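Local atomic coordinates of putative diflavin flavoprotein A 5 (Nostoc sp. PCC 7120, PDB entry 4FEK), a protein that probably transfers electrons from NADH to oxygen, reducing it to water, as a modular flavodiiron protein represented here by its N-terminal metallo-hydrolase-like part. Residues E32-L37 / N202-P207; E69-T74 / K97-L102; F108-S111 / D117-A120. All coordinates share one frame; numbering follows the deposited sequence.

Contact 1: residues E32-L37 / N202-P207; sequences EIEYAL and NCLMAP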
# COMPACT_ATOMS: atom_id res chain seq x y z
N GLU A 32 -7.33 -6.00 17.81
CA GLU A 32 -7.04 -7.21 17.04
C GLU A 32 -5.60 -7.60 17.25
O GLU A 32 -4.79 -6.77 17.67
CB GLU A 32 -7.29 -6.98 15.55
CG GLU A 32 -8.72 -6.57 15.18
CD GLU A 32 -9.78 -7.52 15.73
OE1 GLU A 32 -9.52 -8.74 15.80
OE2 GLU A 32 -10.88 -7.05 16.10
N ILE A 33 -5.27 -8.85 16.94
CA ILE A 33 -3.94 -9.37 17.29
C ILE A 33 -2.81 -8.61 16.62
O ILE A 33 -1.73 -8.53 17.18
CB ILE A 33 -3.77 -10.88 16.98
CG1 ILE A 33 -4.02 -11.15 15.51
CG2 ILE A 33 -4.67 -11.74 17.88
CD1 ILE A 33 -3.79 -12.58 15.09
N GLU A 34 -3.02 -8.06 15.43
CA GLU A 34 -1.88 -7.41 14.76
C GLU A 34 -1.35 -6.19 15.53
O GLU A 34 -0.20 -5.80 15.36
CB GLU A 34 -2.16 -7.10 13.29
CG GLU A 34 -3.35 -6.22 13.05
CD GLU A 34 -4.63 -7.01 12.80
OE1 GLU A 34 -4.78 -8.16 13.34
OE2 GLU A 34 -5.49 -6.47 12.06
N TYR A 35 -2.17 -5.64 16.43
CA TYR A 35 -1.78 -4.47 17.22
C TYR A 35 -1.35 -4.85 18.64
O TYR A 35 -1.03 -3.96 19.43
CB TYR A 35 -2.92 -3.44 17.29
CG TYR A 35 -3.36 -2.98 15.92
CD1 TYR A 35 -2.65 -1.99 15.24
CD2 TYR A 35 -4.45 -3.55 15.29
CE1 TYR A 35 -3.04 -1.57 13.96
CE2 TYR A 35 -4.85 -3.14 14.03
CZ TYR A 35 -4.14 -2.15 13.38
OH TYR A 35 -4.52 -1.75 12.13
N ALA A 36 -1.29 -6.15 18.91
CA ALA A 36 -1.13 -6.66 20.28
C ALA A 36 0.23 -6.38 20.91
O ALA A 36 0.41 -6.57 22.11
CB ALA A 36 -1.47 -8.15 20.37
N LEU A 37 1.19 -5.95 20.09
CA LEU A 37 2.48 -5.48 20.62
C LEU A 37 2.39 -4.04 21.16
O LEU A 37 3.35 -3.54 21.72
CB LEU A 37 3.58 -5.56 19.56
CG LEU A 37 4.43 -6.84 19.50
CD1 LEU A 37 3.64 -8.07 19.91
CD2 LEU A 37 5.02 -7.03 18.12
N ASN A 202 3.74 -13.14 10.85
CA ASN A 202 3.01 -14.18 11.55
C ASN A 202 1.52 -13.91 11.73
O ASN A 202 0.71 -14.85 11.69
CB ASN A 202 3.68 -14.50 12.88
CG ASN A 202 5.01 -15.23 12.70
OD1 ASN A 202 5.17 -15.98 11.74
ND2 ASN A 202 5.95 -15.01 13.60
N CYS A 203 1.16 -12.63 11.92
CA CYS A 203 -0.24 -12.25 12.05
C CYS A 203 -0.97 -12.28 10.72
O CYS A 203 -2.05 -12.86 10.62
CB CYS A 203 -0.39 -10.82 12.63
SG CYS A 203 -0.06 -10.72 14.35
N LEU A 204 -0.37 -11.67 9.70
CA LEU A 204 -1.07 -11.36 8.45
C LEU A 204 -0.64 -12.13 7.18
O LEU A 204 -1.41 -12.21 6.22
CB LEU A 204 -0.91 -9.88 8.15
CG LEU A 204 -1.46 -8.91 9.19
CD1 LEU A 204 -1.18 -7.48 8.76
CD2 LEU A 204 -2.97 -9.13 9.34
N MSE A 205 0.59 -12.62 7.14
CA MSE A 205 1.12 -13.26 5.93
C MSE A 205 1.13 -14.78 6.06
O MSE A 205 0.83 -15.50 5.10
CB MSE A 205 2.56 -12.83 5.66
CG MSE A 205 2.75 -11.30 5.45
SE MSE A 205 2.04 -10.72 3.73
CE MSE A 205 3.36 -11.46 2.53
N ALA A 206 1.52 -15.25 7.24
CA ALA A 206 1.80 -16.67 7.47
C ALA A 206 0.69 -17.63 7.02
O ALA A 206 0.99 -18.66 6.40
CB ALA A 206 2.20 -16.93 8.93
N PRO A 207 -0.59 -17.31 7.28
CA PRO A 207 -1.61 -18.26 6.83
C PRO A 207 -1.69 -18.42 5.31
O PRO A 207 -2.34 -19.34 4.82
CB PRO A 207 -2.92 -17.64 7.33
CG PRO A 207 -2.51 -16.73 8.46
CD PRO A 207 -1.19 -16.18 8.04

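Contact 2: residues E69-T74 / K97-L102; sequences EALQQT and KALLEL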
# COMPACT_ATOMS: atom_id res chain seq x y z
N GLU A 69 -6.92 16.51 4.68
CA GLU A 69 -6.29 17.80 5.00
C GLU A 69 -4.83 17.86 4.56
O GLU A 69 -4.42 18.83 3.92
CB GLU A 69 -6.38 18.09 6.50
CG GLU A 69 -7.82 18.24 7.01
CD GLU A 69 -7.91 19.02 8.32
OE1 GLU A 69 -6.93 19.69 8.70
OE2 GLU A 69 -8.98 18.95 8.98
N ALA A 70 -4.04 16.83 4.88
CA ALA A 70 -2.64 16.78 4.45
C ALA A 70 -2.51 16.68 2.92
O ALA A 70 -1.62 17.30 2.31
CB ALA A 70 -1.90 15.62 5.14
N LEU A 71 -3.39 15.91 2.30
CA LEU A 71 -3.31 15.68 0.87
C LEU A 71 -3.59 17.01 0.15
O LEU A 71 -2.90 17.37 -0.80
CB LEU A 71 -4.32 14.61 0.45
CG LEU A 71 -4.37 14.29 -1.04
CD1 LEU A 71 -3.05 13.69 -1.46
CD2 LEU A 71 -5.56 13.38 -1.37
N GLN A 72 -4.61 17.72 0.63
CA GLN A 72 -4.96 19.04 0.10
C GLN A 72 -3.82 20.04 0.23
O GLN A 72 -3.68 20.94 -0.60
CB GLN A 72 -6.19 19.61 0.81
CG GLN A 72 -7.46 19.54 -0.01
CD GLN A 72 -8.59 20.41 0.56
OE1 GLN A 72 -8.43 21.08 1.58
NE2 GLN A 72 -9.74 20.38 -0.09
N GLN A 73 -3.00 19.89 1.25
CA GLN A 73 -1.84 20.76 1.42
C GLN A 73 -0.69 20.36 0.50
O GLN A 73 0.20 21.16 0.26
CB GLN A 73 -1.40 20.81 2.88
CG GLN A 73 -2.48 21.40 3.80
CD GLN A 73 -2.13 21.31 5.28
OE1 GLN A 73 -1.09 20.76 5.66
NE2 GLN A 73 -3.02 21.84 6.13
N THR A 74 -0.72 19.14 -0.03
CA THR A 74 0.37 18.63 -0.84
C THR A 74 0.11 18.71 -2.34
O THR A 74 1.01 18.97 -3.13
CB THR A 74 0.65 17.15 -0.50
OG1 THR A 74 0.72 16.99 0.92
CG2 THR A 74 1.95 16.69 -1.14
N LYS A 97 -15.13 7.87 -1.09
CA LYS A 97 -16.32 8.70 -1.30
C LYS A 97 -15.99 10.19 -1.17
O LYS A 97 -16.45 11.01 -1.96
CB LYS A 97 -17.43 8.31 -0.32
CG LYS A 97 -18.75 9.09 -0.52
CD LYS A 97 -19.84 8.58 0.43
CE LYS A 97 -21.10 9.44 0.34
NZ LYS A 97 -20.85 10.86 0.72
N ALA A 98 -15.16 10.54 -0.18
CA ALA A 98 -14.73 11.93 -0.01
C ALA A 98 -13.83 12.39 -1.15
O ALA A 98 -13.98 13.51 -1.66
CB ALA A 98 -14.02 12.10 1.32
N LEU A 99 -12.91 11.53 -1.57
CA LEU A 99 -12.04 11.81 -2.70
C LEU A 99 -12.84 12.09 -3.96
O LEU A 99 -12.57 13.07 -4.64
CB LEU A 99 -11.08 10.65 -2.97
CG LEU A 99 -9.82 10.65 -2.11
CD1 LEU A 99 -9.03 9.38 -2.33
CD2 LEU A 99 -8.97 11.87 -2.41
N LEU A 100 -13.80 11.22 -4.25
CA LEU A 100 -14.69 11.36 -5.39
C LEU A 100 -15.39 12.72 -5.40
O LEU A 100 -15.46 13.38 -6.44
CB LEU A 100 -15.77 10.28 -5.37
CG LEU A 100 -15.79 9.19 -6.45
CD1 LEU A 100 -14.82 9.51 -7.58
CD2 LEU A 100 -15.51 7.84 -5.83
N GLU A 101 -15.92 13.13 -4.25
CA GLU A 101 -16.59 14.43 -4.15
C GLU A 101 -15.62 15.57 -4.44
O GLU A 101 -15.98 16.53 -5.11
CB GLU A 101 -17.24 14.62 -2.77
CG GLU A 101 -18.18 13.49 -2.37
CD GLU A 101 -19.52 13.99 -1.86
OE1 GLU A 101 -19.79 15.20 -1.96
OE2 GLU A 101 -20.31 13.15 -1.36
N LEU A 102 -14.39 15.46 -3.94
CA LEU A 102 -13.40 16.53 -4.09
C LEU A 102 -12.71 16.51 -5.45
O LEU A 102 -12.26 17.55 -5.95
CB LEU A 102 -12.33 16.40 -3.01
CG LEU A 102 -12.77 16.64 -1.56
CD1 LEU A 102 -11.68 16.14 -0.62
CD2 LEU A 102 -13.06 18.13 -1.33

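Contact 3: residues F108-S111 / D117-A120; sequences FVCS and DLRA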
# COMPACT_ATOMS: atom_id res chain seq x y z
N PHE A 108 -10.01 5.26 -10.85
CA PHE A 108 -9.55 4.21 -9.96
C PHE A 108 -8.78 3.16 -10.76
O PHE A 108 -9.21 2.74 -11.84
CB PHE A 108 -10.74 3.57 -9.24
CG PHE A 108 -11.34 4.47 -8.21
CD1 PHE A 108 -12.47 5.23 -8.50
CD2 PHE A 108 -10.75 4.59 -6.97
CE1 PHE A 108 -13.01 6.07 -7.56
CE2 PHE A 108 -11.28 5.43 -6.02
CZ PHE A 108 -12.42 6.18 -6.31
N VAL A 109 -7.62 2.78 -10.23
CA VAL A 109 -6.75 1.80 -10.86
C VAL A 109 -6.61 0.66 -9.85
O VAL A 109 -6.21 0.86 -8.70
CB VAL A 109 -5.36 2.39 -11.20
CG1 VAL A 109 -4.46 1.31 -11.84
CG2 VAL A 109 -5.51 3.59 -12.13
N CYS A 110 -7.03 -0.53 -10.25
CA CYS A 110 -7.06 -1.63 -9.31
C CYS A 110 -6.85 -2.93 -10.05
O CYS A 110 -6.88 -2.97 -11.28
CB CYS A 110 -8.40 -1.69 -8.57
SG CYS A 110 -9.86 -1.83 -9.66
N SER A 111 -6.63 -3.99 -9.29
CA SER A 111 -6.64 -5.31 -9.87
C SER A 111 -8.10 -5.65 -10.16
O SER A 111 -9.02 -5.23 -9.43
CB SER A 111 -5.99 -6.34 -8.92
OG SER A 111 -6.03 -7.63 -9.52
N ASP A 117 -16.40 -4.80 -6.80
CA ASP A 117 -16.61 -4.29 -5.44
C ASP A 117 -16.74 -2.77 -5.40
O ASP A 117 -17.57 -2.23 -4.67
CB ASP A 117 -15.43 -4.67 -4.54
CG ASP A 117 -15.34 -6.16 -4.29
OD1 ASP A 117 -16.40 -6.83 -4.29
OD2 ASP A 117 -14.21 -6.66 -4.07
N LEU A 118 -15.88 -2.08 -6.15
CA LEU A 118 -15.93 -0.63 -6.22
C LEU A 118 -17.26 -0.15 -6.77
O LEU A 118 -17.91 0.71 -6.17
CB LEU A 118 -14.82 -0.10 -7.11
CG LEU A 118 -13.57 0.35 -6.39
CD1 LEU A 118 -12.54 0.86 -7.39
CD2 LEU A 118 -13.93 1.43 -5.36
N ARG A 119 -17.65 -0.69 -7.91
CA ARG A 119 -18.87 -0.25 -8.59
C ARG A 119 -20.09 -0.50 -7.73
O ARG A 119 -21.04 0.28 -7.74
CB ARG A 119 -19.03 -0.91 -9.97
CG ARG A 119 -18.00 -0.45 -11.00
CD ARG A 119 -18.39 -0.84 -12.43
NE ARG A 119 -17.31 -0.58 -13.39
CZ ARG A 119 -17.03 0.62 -13.91
NH1 ARG A 119 -17.76 1.68 -13.56
NH2 ARG A 119 -16.03 0.77 -14.76
N ALA A 120 -20.06 -1.59 -6.96
CA ALA A 120 -21.16 -1.90 -6.05
C ALA A 120 -21.22 -0.95 -4.86
O ALA A 120 -22.30 -0.67 -4.34
CB ALA A 120 -21.08 -3.34 -5.59

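Contact 1: residues E32-L37 / N202-P207
The thiol of C203 lies against the short 3-10 turn at I33-E34 and shows how a helix can dock on a loop largely through one small side chain. Its SG comes 3.8 Å from E34 CA and 3.9 Å from I33 O, so the sulfur meets the backbone of the turn rather than a single side chain, in van der Waals contact. Beside it, I33 CG1 packs on SG at 4.1 Å, and the two methylene carbons, E34 CB and C203 CB, face each other at 4.2 Å. L204 adds a looser edge: its CD2 methyl stays 4.4 Å from E34 CD, the carboxylate carbon beyond the bend in the glutamate chain (chi2 -93°).

The turn itself is held by its own backbone bonds, Y35 N to E32 O and A36 N to I33 O. I33 O also accepts a hydrogen bond from Y199 OH, one helical turn before C203, which ties the turn to the same helix by a polar link. E34 and Y35 reach H179 as well. The contact lies at the surface, where the loop between strands 18-25 and 41-49 meets helix 194-205 near its end, while M205 turns to Y246 of helix 239-258.

Contact 2: residues E69-T74 / K97-L102
L71 presents its CD2 methyl to the CD2 methyl of L99, 3.9 Å away, and this pair forms the apolar centre of the contact between two helices. The side chains cross at about a right angle, so they meet through these methyls instead of lying along each other. In L71, CG is anti to the backbone N (chi1 179°) and CD2 is the outstretched branch, anti to CA, which carries it across toward the second helix. L99 leaves its helix less directly toward the partner; with CD1 running on anti to CA (chi2 173°), the other branch, CD2, is the one that turns to L71. Both leucines are buried, and L99 also rests on L68 and P58, which continue the apolar layer.

Nearer the solvent a second pair repeats the crossing with mixed chemistry. The Q72 chain runs out extended beyond CG until its amide nitrogen NE2 lies 4.2 Å from L102 CD2. This is a loose van der Waals approach between an amide and a methyl, and both residues are exposed.

Polar bonding stays within each helix. T74 OG1 donates to A70 O, 2.7 Å away, with the donor tilted 34° from the carbonyl plane; the bond ties the threonine side chain back to the preceding turn. On the other helix K97 NZ forms a salt bridge with E101 OE2 at 3.1 Å, meeting the oxygen on its anti side, across one turn of a solvent-facing surface.

With backbones still 9.8 Å apart at Q72 CA and L102 CA, the helices touch lightly through side-chain ends. Helices 61-74 and 93-102 follow parallel strands 53-56 and 80-84 in turn and lie on the outer side of one sheet, as in the alpha-beta/beta-alpha sandwich of the metallo-beta-lactamase fold.

Contact 3: residues F108-S111 / D117-A120
Apolar contact carries the whole meeting of L118 with F108 and C110, an example of a strand packing on the helix that directly follows it. A single methyl, L118 CD1, does the touching. It lies 3.7 Å from F108 CB and 3.9 Å from F108 CG, at the root of the aromatic side chain, and its approach to the ring is oblique. The extended outer part of the leucine (chi2 -180°) puts CD1 there. Farther along the strand C110 SG makes a looser contact with the same methyl, at 4.4 Å. F108 and C110 are alternate residues, so both side chains leave the strand on the helix side, whereas V109 between them points away from it. I129, L85, F88 and F96 also touch the leucine.

Backbone hydrogen bonding fixes the strand from its flanks. F108 bonds with N128 and L130, C110 with L130, and V109 with V83 and L85, which sets 107-111 between strands 129-132 and 80-84. A polar link from the helix is the bond R119 NH1 to L127 O, in the chain just before strand 129-132.

All three touching residues are buried, and the atoms that meet are carbon and sulfur, in van der Waals contact. Helix 112-121 is therefore seated on the sheet by shape and exclusion of water within the strand-helix-strand unit 107-111, 112-121 and 129-132.

Overall arrangement
Contact 1 closes a long loop of chain, and contacts 2 and 3 are nested inside it, one after the other. Contacts 2 and 3 are neighbours, with centres about 18 Å apart, and they touch where L100 CD2 of helix 93-102 packs 3.5 Å from F108 CE1 of strand 107-111. Both belong to the seven-stranded mixed sheet and its helices, in the region of parallel strands 53-56, 80-84, 107-111 and 129-132. Contact 1 lies apart, its centre about 30 Å from that of contact 2 and about 26 Å from that of contact 3. Local strand-helix units are thus packed in sequence, while 32-37, joining two strands of the same sheet, meets 202-207, 165 residues on.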